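Local atomic coordinates of molybdopterin adenylyltransferase (Pyrococcus furiosus, PDB entry 4LHB), a protein that catalyses the adenylylation of molybdopterin with ATP, releasing diphosphate, a step in the biosynthesis of the molybdenum or tungsten cofactor. Residues C[72-84]-C[103-115]. Residues are numbered along the deposited sequence; the frame is centred on the assembly and turned at random.
Sequences PDDKIEVLIALFE and RRDITIESIKPLF
I111 forms the apolar centre, meeting V78, L79 and L82 of helix 75-84. V78 CG1 lies 4.3 Å from I111 CD1. L82 and I111 also pack on V156 of the central sheet, so both helices sit on the same face of it, their axes crossing at -59°. Both belong to the probable molybdopterin-binding domain. Towards the C-terminal ends, L114 CD1 meets the F83 ring at its edge, 3.7 Å from F83 CE2. F83 and L79 pack on L79 and F83, respectively, of a second subunit.

Towards the other end, the extended aliphatic chain of K75 runs alongside S110, with K75 CB 3.6 Å from S110 OG. K75 NZ forms a salt bridge with D116 of that second subunit. I106 CD1 lies 3.9 Å from V78 CG2. With CG1 between the backbone N and the carbonyl carbon (chi1 55°), I106 sets that atom against K75 N in van der Waals contact.

At the polar edge, I106 N donates a weak bond of 3.3 Å to D73 OD2, nearly straight at 163°. With alanine in place of D73, I106 N would probably lose this acceptor. D73 OD1 and D105 OD1, like-charged acceptors, come within 3.2 Å without bonding. D105 OD2 accepts from T102 N, and the D105 side chain is about 4 Å from a bound sulfate that may mark a pocket. An apolar core thus adjoins a polar edge where D73, though well buried, makes one weak bond across.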
ATOM      1  N   PRO C  72      17.556  19.249  10.355  1.00 31.44           N
ATOM      2  CA  PRO C  72      18.204  18.596   9.224  1.00 34.28           C
ATOM      3  C   PRO C  72      17.240  17.735   8.380  1.00 34.48           C
ATOM      4  O   PRO C  72      16.151  17.412   8.833  1.00 31.90           O
ATOM      5  CB  PRO C  72      19.244  17.712   9.897  1.00 32.39           C
ATOM      6  CG  PRO C  72      18.709  17.494  11.242  1.00 35.20           C
ATOM      7  CD  PRO C  72      18.032  18.746  11.637  1.00 33.94           C
ATOM      8  N   ASP C  73      17.662  17.355   7.177  1.00 36.55           N
ATOM      9  CA  ASP C  73      16.855  16.520   6.291  1.00 35.34           C
ATOM     10  C   ASP C  73      16.913  15.110   6.820  1.00 33.71           C
ATOM     11  O   ASP C  73      17.566  14.261   6.268  1.00 38.08           O
ATOM     12  CB  ASP C  73      17.330  16.641   4.823  1.00 38.16           C
ATOM     13  CG  ASP C  73      16.152  16.526   3.765  1.00 50.88           C
ATOM     14  OD1 ASP C  73      16.416  16.993   2.635  1.00 62.95           O
ATOM     15  OD2 ASP C  73      14.982  15.992   3.996  1.00 46.42           O
ATOM     16  N   ASP C  74      16.200  14.871   7.913  1.00 35.90           N
ATOM     17  CA  ASP C  74      16.312  13.657   8.724  1.00 32.97           C
ATOM     18  C   ASP C  74      14.910  13.262   9.280  1.00 33.77           C
ATOM     19  O   ASP C  74      14.294  13.998  10.044  1.00 31.12           O
ATOM     20  CB  ASP C  74      17.274  13.941   9.879  1.00 35.55           C
ATOM     21  CG  ASP C  74      17.440  12.744  10.852  1.00 36.55           C
ATOM     22  OD1 ASP C  74      16.547  12.461  11.654  1.00 36.30           O
ATOM     23  OD2 ASP C  74      18.494  12.099  10.837  1.00 39.09           O
ATOM     24  N   LYS C  75      14.435  12.079   8.927  1.00 31.47           N
ATOM     25  CA  LYS C  75      13.102  11.657   9.314  1.00 29.37           C
ATOM     26  C   LYS C  75      12.744  11.838  10.756  1.00 28.05           C
ATOM     27  O   LYS C  75      11.638  12.221  11.051  1.00 26.88           O
ATOM     28  CB  LYS C  75      12.877  10.197   8.942  1.00 27.69           C
ATOM     29  CG  LYS C  75      11.625   9.554   9.504  1.00 27.06           C
ATOM     30  CD  LYS C  75      11.353   8.331   8.642  1.00 28.92           C
ATOM     31  CE  LYS C  75      10.205   7.442   9.089  1.00 29.15           C
ATOM     32  NZ  LYS C  75      10.322   6.127   8.413  1.00 27.78           N
ATOM     33  N   ILE C  76      13.639  11.472  11.659  1.00 28.89           N
ATOM     34  CA  ILE C  76      13.296  11.474  13.066  1.00 27.29           C
ATOM     35  C   ILE C  76      13.232  12.907  13.553  1.00 28.23           C
ATOM     36  O   ILE C  76      12.368  13.219  14.363  1.00 28.08           O
ATOM     37  CB  ILE C  76      14.312  10.715  13.892  1.00 26.62           C
ATOM     38  CG1 ILE C  76      14.079   9.218  13.751  1.00 26.02           C
ATOM     39  CG2 ILE C  76      14.242  11.097  15.375  1.00 26.92           C
ATOM     40  CD1 ILE C  76      15.151   8.389  14.446  1.00 23.90           C
ATOM     41  N   GLU C  77      14.152  13.763  13.099  1.00 27.03           N
ATOM     42  CA  GLU C  77      14.117  15.179  13.483  1.00 29.17           C
ATOM     43  C   GLU C  77      12.853  15.893  12.986  1.00 31.02           C
ATOM     44  O   GLU C  77      12.208  16.633  13.757  1.00 27.06           O
ATOM     45  CB  GLU C  77      15.373  15.953  13.040  1.00 30.48           C
ATOM     46  CG  GLU C  77      16.647  15.564  13.812  1.00 33.23           C
ATOM     47  CD  GLU C  77      16.491  15.771  15.325  1.00 34.70           C
ATOM     48  OE1 GLU C  77      16.085  16.861  15.767  1.00 38.36           O
ATOM     49  OE2 GLU C  77      16.753  14.844  16.090  1.00 38.82           O
ATOM     50  N   VAL C  78      12.505  15.641  11.714  1.00 29.73           N
ATOM     51  CA  VAL C  78      11.299  16.184  11.118  1.00 26.79           C
ATOM     52  C   VAL C  78      10.047  15.771  11.875  1.00 28.71           C
ATOM     53  O   VAL C  78       9.203  16.619  12.220  1.00 28.65           O
ATOM     54  CB  VAL C  78      11.136  15.738   9.687  1.00 25.34           C
ATOM     55  CG1 VAL C  78       9.701  16.028   9.240  1.00 24.25           C
ATOM     56  CG2 VAL C  78      12.201  16.394   8.804  1.00 21.48           C
ATOM     57  N   LEU C  79       9.928  14.484  12.168  1.00 29.41           N
ATOM     58  CA  LEU C  79       8.819  13.996  12.995  1.00 28.40           C
ATOM     59  C   LEU C  79       8.815  14.562  14.406  1.00 30.40           C
ATOM     60  O   LEU C  79       7.760  14.879  14.925  1.00 31.04           O
ATOM     61  CB  LEU C  79       8.769  12.498  13.018  1.00 26.79           C
ATOM     62  CG  LEU C  79       7.817  11.865  11.973  1.00 29.85           C
ATOM     63  CD1 LEU C  79       7.202  12.788  10.941  1.00 29.12           C
ATOM     64  CD2 LEU C  79       8.423  10.646  11.300  1.00 30.16           C
ATOM     65  N   ILE C  80       9.982  14.716  15.029  1.00 31.69           N
ATOM     66  CA  ILE C  80      10.033  15.264  16.384  1.00 31.32           C
ATOM     67  C   ILE C  80       9.463  16.697  16.310  1.00 28.93           C
ATOM     68  O   ILE C  80       8.735  17.123  17.166  1.00 29.96           O
ATOM     69  CB  ILE C  80      11.486  15.241  16.984  1.00 33.63           C
ATOM     70  CG1 ILE C  80      11.835  13.871  17.603  1.00 35.71           C
ATOM     71  CG2 ILE C  80      11.693  16.262  18.091  1.00 28.87           C
ATOM     72  CD1 ILE C  80      13.338  13.682  17.921  1.00 32.00           C
ATOM     73  N   ALA C  81       9.822  17.425  15.277  1.00 29.30           N
ATOM     74  CA  ALA C  81       9.383  18.789  15.117  1.00 30.93           C
ATOM     75  C   ALA C  81       7.842  18.830  14.906  1.00 32.25           C
ATOM     76  O   ALA C  81       7.135  19.491  15.636  1.00 33.93           O
ATOM     77  CB  ALA C  81      10.134  19.449  13.971  1.00 26.25           C
ATOM     78  N   LEU C  82       7.342  18.083  13.936  1.00 31.82           N
ATOM     79  CA  LEU C  82       5.935  18.057  13.632  1.00 30.01           C
ATOM     80  C   LEU C  82       5.133  17.865  14.901  1.00 31.27           C
ATOM     81  O   LEU C  82       4.164  18.553  15.121  1.00 32.34           O
ATOM     82  CB  LEU C  82       5.645  16.925  12.641  1.00 28.61           C
ATOM     83  CG  LEU C  82       4.179  16.686  12.318  1.00 27.74           C
ATOM     84  CD1 LEU C  82       3.609  17.978  11.758  1.00 28.06           C
ATOM     85  CD2 LEU C  82       3.947  15.519  11.365  1.00 25.99           C
ATOM     86  N   PHE C  83       5.532  16.950  15.759  1.00 32.42           N
ATOM     87  CA  PHE C  83       4.698  16.660  16.918  1.00 32.42           C
ATOM     88  C   PHE C  83       4.904  17.647  18.058  1.00 36.12           C
ATOM     89  O   PHE C  83       4.040  17.791  18.909  1.00 41.89           O
ATOM     90  CB  PHE C  83       4.767  15.180  17.305  1.00 30.52           C
ATOM     91  CG  PHE C  83       3.964  14.332  16.362  1.00 30.01           C
ATOM     92  CD1 PHE C  83       2.603  14.338  16.432  1.00 29.21           C
ATOM     93  CD2 PHE C  83       4.560  13.685  15.308  1.00 28.70           C
ATOM     94  CE1 PHE C  83       1.835  13.654  15.510  1.00 30.54           C
ATOM     95  CE2 PHE C  83       3.816  12.973  14.400  1.00 29.96           C
ATOM     96  CZ  PHE C  83       2.431  12.976  14.487  1.00 31.55           C
ATOM     97  N   GLU C  84       6.021  18.343  18.070  1.00 35.33           N
ATOM     98  CA  GLU C  84       6.171  19.445  18.992  1.00 38.69           C
ATOM     99  C   GLU C  84       5.252  20.619  18.572  1.00 33.69           C
ATOM    100  O   GLU C  84       4.612  21.212  19.401  1.00 31.91           O
ATOM    101  CB  GLU C  84       7.625  19.922  19.054  1.00 42.15           C
ATOM    102  CG  GLU C  84       8.520  19.110  19.967  1.00 44.43           C
ATOM    103  CD  GLU C  84       9.917  19.709  20.119  1.00 43.22           C
ATOM    104  OE1 GLU C  84      10.516  19.420  21.147  1.00 43.47           O
ATOM    105  OE2 GLU C  84      10.419  20.433  19.234  1.00 40.90           O
ATOM    106  N   ARG C 103      18.343  11.585  -2.317  1.00 46.63           N
ATOM    107  CA  ARG C 103      18.301  10.526  -1.253  1.00 46.30           C
ATOM    108  C   ARG C 103      18.107  11.184   0.095  1.00 42.06           C
ATOM    109  O   ARG C 103      17.563  10.611   1.017  1.00 40.56           O
ATOM    110  CB  ARG C 103      19.637   9.781  -1.203  1.00 52.02           C
ATOM    111  CG  ARG C 103      19.980   9.010  -2.460  1.00 57.76           C
ATOM    112  CD  ARG C 103      21.455   8.597  -2.538  1.00 61.01           C
ATOM    113  NE  ARG C 103      21.717   7.836  -3.763  1.00 61.97           N
ATOM    114  CZ  ARG C 103      21.275   6.594  -3.992  1.00 61.47           C
ATOM    115  NH1 ARG C 103      20.565   5.935  -3.071  1.00 57.24           N
ATOM    116  NH2 ARG C 103      21.553   5.995  -5.149  1.00 59.14           N
ATOM    117  N   ARG C 104      18.615  12.398   0.167  1.00 43.41           N
ATOM    118  CA  ARG C 104      18.476  13.311   1.271  1.00 50.80           C
ATOM    119  C   ARG C 104      16.996  13.534   1.660  1.00 45.83           C
ATOM    120  O   ARG C 104      16.652  13.483   2.831  1.00 42.89           O
ATOM    121  CB  ARG C 104      19.101  14.648   0.791  1.00 64.98           C
ATOM    122  CG  ARG C 104      19.757  15.569   1.813  1.00 75.27           C
ATOM    123  CD  ARG C 104      20.676  14.838   2.772  1.00 84.96           C
ATOM    124  NE  ARG C 104      21.265  13.609   2.238  1.00 91.32           N
ATOM    125  CZ  ARG C 104      21.936  12.737   2.987  1.00 96.21           C
ATOM    126  NH1 ARG C 104      22.106  12.976   4.286  1.00 88.14           N
ATOM    127  NH2 ARG C 104      22.448  11.632   2.440  1.00 96.65           N
ATOM    128  N   ASP C 105      16.147  13.748   0.648  1.00 40.15           N
ATOM    129  CA  ASP C 105      14.775  14.252   0.796  1.00 36.15           C
ATOM    130  C   ASP C 105      13.803  13.246   1.356  1.00 30.77           C
ATOM    131  O   ASP C 105      13.382  12.385   0.647  1.00 32.33           O
ATOM    132  CB  ASP C 105      14.240  14.681  -0.584  1.00 38.93           C
ATOM    133  CG  ASP C 105      14.955  15.890  -1.134  1.00 37.36           C
ATOM    134  OD1 ASP C 105      15.216  16.811  -0.352  1.00 40.99           O
ATOM    135  OD2 ASP C 105      15.261  15.926  -2.328  1.00 38.12           O
ATOM    136  N   ILE C 106      13.392  13.393   2.604  1.00 29.41           N
ATOM    137  CA  ILE C 106      12.510  12.420   3.244  1.00 29.11           C
ATOM    138  C   ILE C 106      11.201  12.998   3.799  1.00 28.13           C
ATOM    139  O   ILE C 106      10.433  12.255   4.443  1.00 27.29           O
ATOM    140  CB  ILE C 106      13.243  11.682   4.384  1.00 30.33           C
ATOM    141  CG1 ILE C 106      13.849  12.665   5.416  1.00 33.14           C
ATOM    142  CG2 ILE C 106      14.344  10.850   3.780  1.00 29.30           C
ATOM    143  CD1 ILE C 106      12.900  13.708   6.024  1.00 31.15           C
ATOM    144  N   THR C 107      10.926  14.281   3.510  1.00 28.21           N
ATOM    145  CA  THR C 107       9.813  15.012   4.141  1.00 27.45           C
ATOM    146  C   THR C 107       8.466  14.407   3.836  1.00 26.56           C
ATOM    147  O   THR C 107       7.742  14.065   4.778  1.00 29.79           O
ATOM    148  CB  THR C 107       9.781  16.527   3.784  1.00 28.67           C
ATOM    149  OG1 THR C 107      11.027  17.142   4.131  1.00 28.77           O
ATOM    150  CG2 THR C 107       8.672  17.232   4.566  1.00 24.48           C
ATOM    151  N   ILE C 108       8.129  14.266   2.553  1.00 25.43           N
ATOM    152  CA  ILE C 108       6.879  13.641   2.159  1.00 28.05           C
ATOM    153  C   ILE C 108       6.781  12.151   2.633  1.00 29.71           C
ATOM    154  O   ILE C 108       5.777  11.711   3.208  1.00 27.41           O
ATOM    155  CB  ILE C 108       6.641  13.794   0.626  1.00 28.47           C
ATOM    156  CG1 ILE C 108       6.536  15.301   0.313  1.00 30.16           C
ATOM    157  CG2 ILE C 108       5.373  13.041   0.151  1.00 24.70           C
ATOM    158  CD1 ILE C 108       6.200  15.629  -1.124  1.00 30.87           C
ATOM    159  N   GLU C 109       7.843  11.395   2.411  1.00 31.54           N
ATOM    160  CA  GLU C 109       7.890   9.992   2.866  1.00 33.20           C
ATOM    161  C   GLU C 109       7.710   9.897   4.400  1.00 32.18           C
ATOM    162  O   GLU C 109       7.072   8.985   4.885  1.00 29.34           O
ATOM    163  CB  GLU C 109       9.203   9.335   2.431  1.00 32.19           C
ATOM    164  CG  GLU C 109       9.349   9.204   0.927  1.00 32.98           C
ATOM    165  CD  GLU C 109       9.862  10.465   0.215  1.00 39.94           C
ATOM    166  OE1 GLU C 109      10.208  11.528   0.862  1.00 41.40           O
ATOM    167  OE2 GLU C 109       9.906  10.372  -1.031  1.00 34.73           O
ATOM    168  N   SER C 110       8.209  10.863   5.164  1.00 30.68           N
ATOM    169  CA  SER C 110       8.058  10.747   6.610  1.00 35.35           C
ATOM    170  C   SER C 110       6.617  11.073   7.094  1.00 36.25           C
ATOM    171  O   SER C 110       6.060  10.385   7.956  1.00 33.95           O
ATOM    172  CB  SER C 110       9.116  11.600   7.322  1.00 36.36           C
ATOM    173  OG  SER C 110      10.376  11.457   6.676  1.00 35.55           O
ATOM    174  N   ILE C 111       6.016  12.089   6.478  1.00 37.31           N
ATOM    175  CA  ILE C 111       4.732  12.657   6.910  1.00 34.64           C
ATOM    176  C   ILE C 111       3.526  11.958   6.264  1.00 32.78           C
ATOM    177  O   ILE C 111       2.627  11.503   6.944  1.00 31.23           O
ATOM    178  CB  ILE C 111       4.713  14.192   6.615  1.00 32.10           C
ATOM    179  CG1 ILE C 111       5.720  14.880   7.524  1.00 32.79           C
ATOM    180  CG2 ILE C 111       3.342  14.804   6.841  1.00 27.24           C
ATOM    181  CD1 ILE C 111       6.014  16.312   7.097  1.00 33.14           C
ATOM    182  N   LYS C 112       3.513  11.868   4.947  1.00 35.06           N
ATOM    183  CA  LYS C 112       2.338  11.377   4.216  1.00 36.45           C
ATOM    184  C   LYS C 112       1.688  10.120   4.788  1.00 35.52           C
ATOM    185  O   LYS C 112       0.480  10.042   4.830  1.00 37.85           O
ATOM    186  CB  LYS C 112       2.718  11.150   2.764  1.00 38.60           C
ATOM    187  CG  LYS C 112       1.598  10.685   1.872  1.00 42.53           C
ATOM    188  CD  LYS C 112       1.973  10.936   0.395  1.00 48.73           C
ATOM    189  CE  LYS C 112       1.034  10.221  -0.574  1.00 50.58           C
ATOM    190  NZ  LYS C 112       1.241  10.646  -1.978  1.00 52.66           N
ATOM    191  N   PRO C 113       2.478   9.136   5.256  1.00 34.46           N
ATOM    192  CA  PRO C 113       1.798   7.951   5.759  1.00 32.81           C
ATOM    193  C   PRO C 113       0.971   8.180   7.058  1.00 30.03           C
ATOM    194  O   PRO C 113       0.194   7.323   7.455  1.00 28.55           O
ATOM    195  CB  PRO C 113       2.958   6.931   5.960  1.00 36.96           C
ATOM    196  CG  PRO C 113       4.207   7.558   5.389  1.00 36.70           C
ATOM    197  CD  PRO C 113       3.949   9.037   5.406  1.00 36.66           C
ATOM    198  N   LEU C 114       1.116   9.323   7.701  1.00 28.68           N
ATOM    199  CA  LEU C 114       0.287   9.674   8.852  1.00 29.80           C
ATOM    200  C   LEU C 114      -1.120  10.282   8.519  1.00 29.62           C
ATOM    201  O   LEU C 114      -2.022  10.293   9.387  1.00 28.51           O
ATOM    202  CB  LEU C 114       1.044  10.654   9.751  1.00 31.52           C
ATOM    203  CG  LEU C 114       2.379  10.162  10.330  1.00 34.60           C
ATOM    204  CD1 LEU C 114       2.989  11.181  11.299  1.00 31.07           C
ATOM    205  CD2 LEU C 114       2.189   8.792  10.986  1.00 36.05           C
ATOM    206  N   PHE C 115      -1.306  10.779   7.304  1.00 25.98           N
ATOM    207  CA  PHE C 115      -2.538  11.440   6.943  1.00 26.93           C
ATOM    208  C   PHE C 115      -3.718  10.507   7.012  1.00 25.65           C
ATOM    209  O   PHE C 115      -3.671   9.486   6.395  1.00 24.79           O
ATOM    210  CB  PHE C 115      -2.504  11.919   5.478  1.00 26.53           C
ATOM    211  CG  PHE C 115      -1.510  12.973   5.205  1.00 27.87           C
ATOM    212  CD1 PHE C 115      -1.016  13.772   6.213  1.00 29.68           C
ATOM    213  CD2 PHE C 115      -1.070  13.187   3.909  1.00 29.94           C
ATOM    214  CE1 PHE C 115      -0.075  14.755   5.943  1.00 30.12           C
ATOM    215  CE2 PHE C 115      -0.142  14.179   3.628  1.00 29.05           C
ATOM    216  CZ  PHE C 115       0.359  14.960   4.654  1.00 29.18           C
TER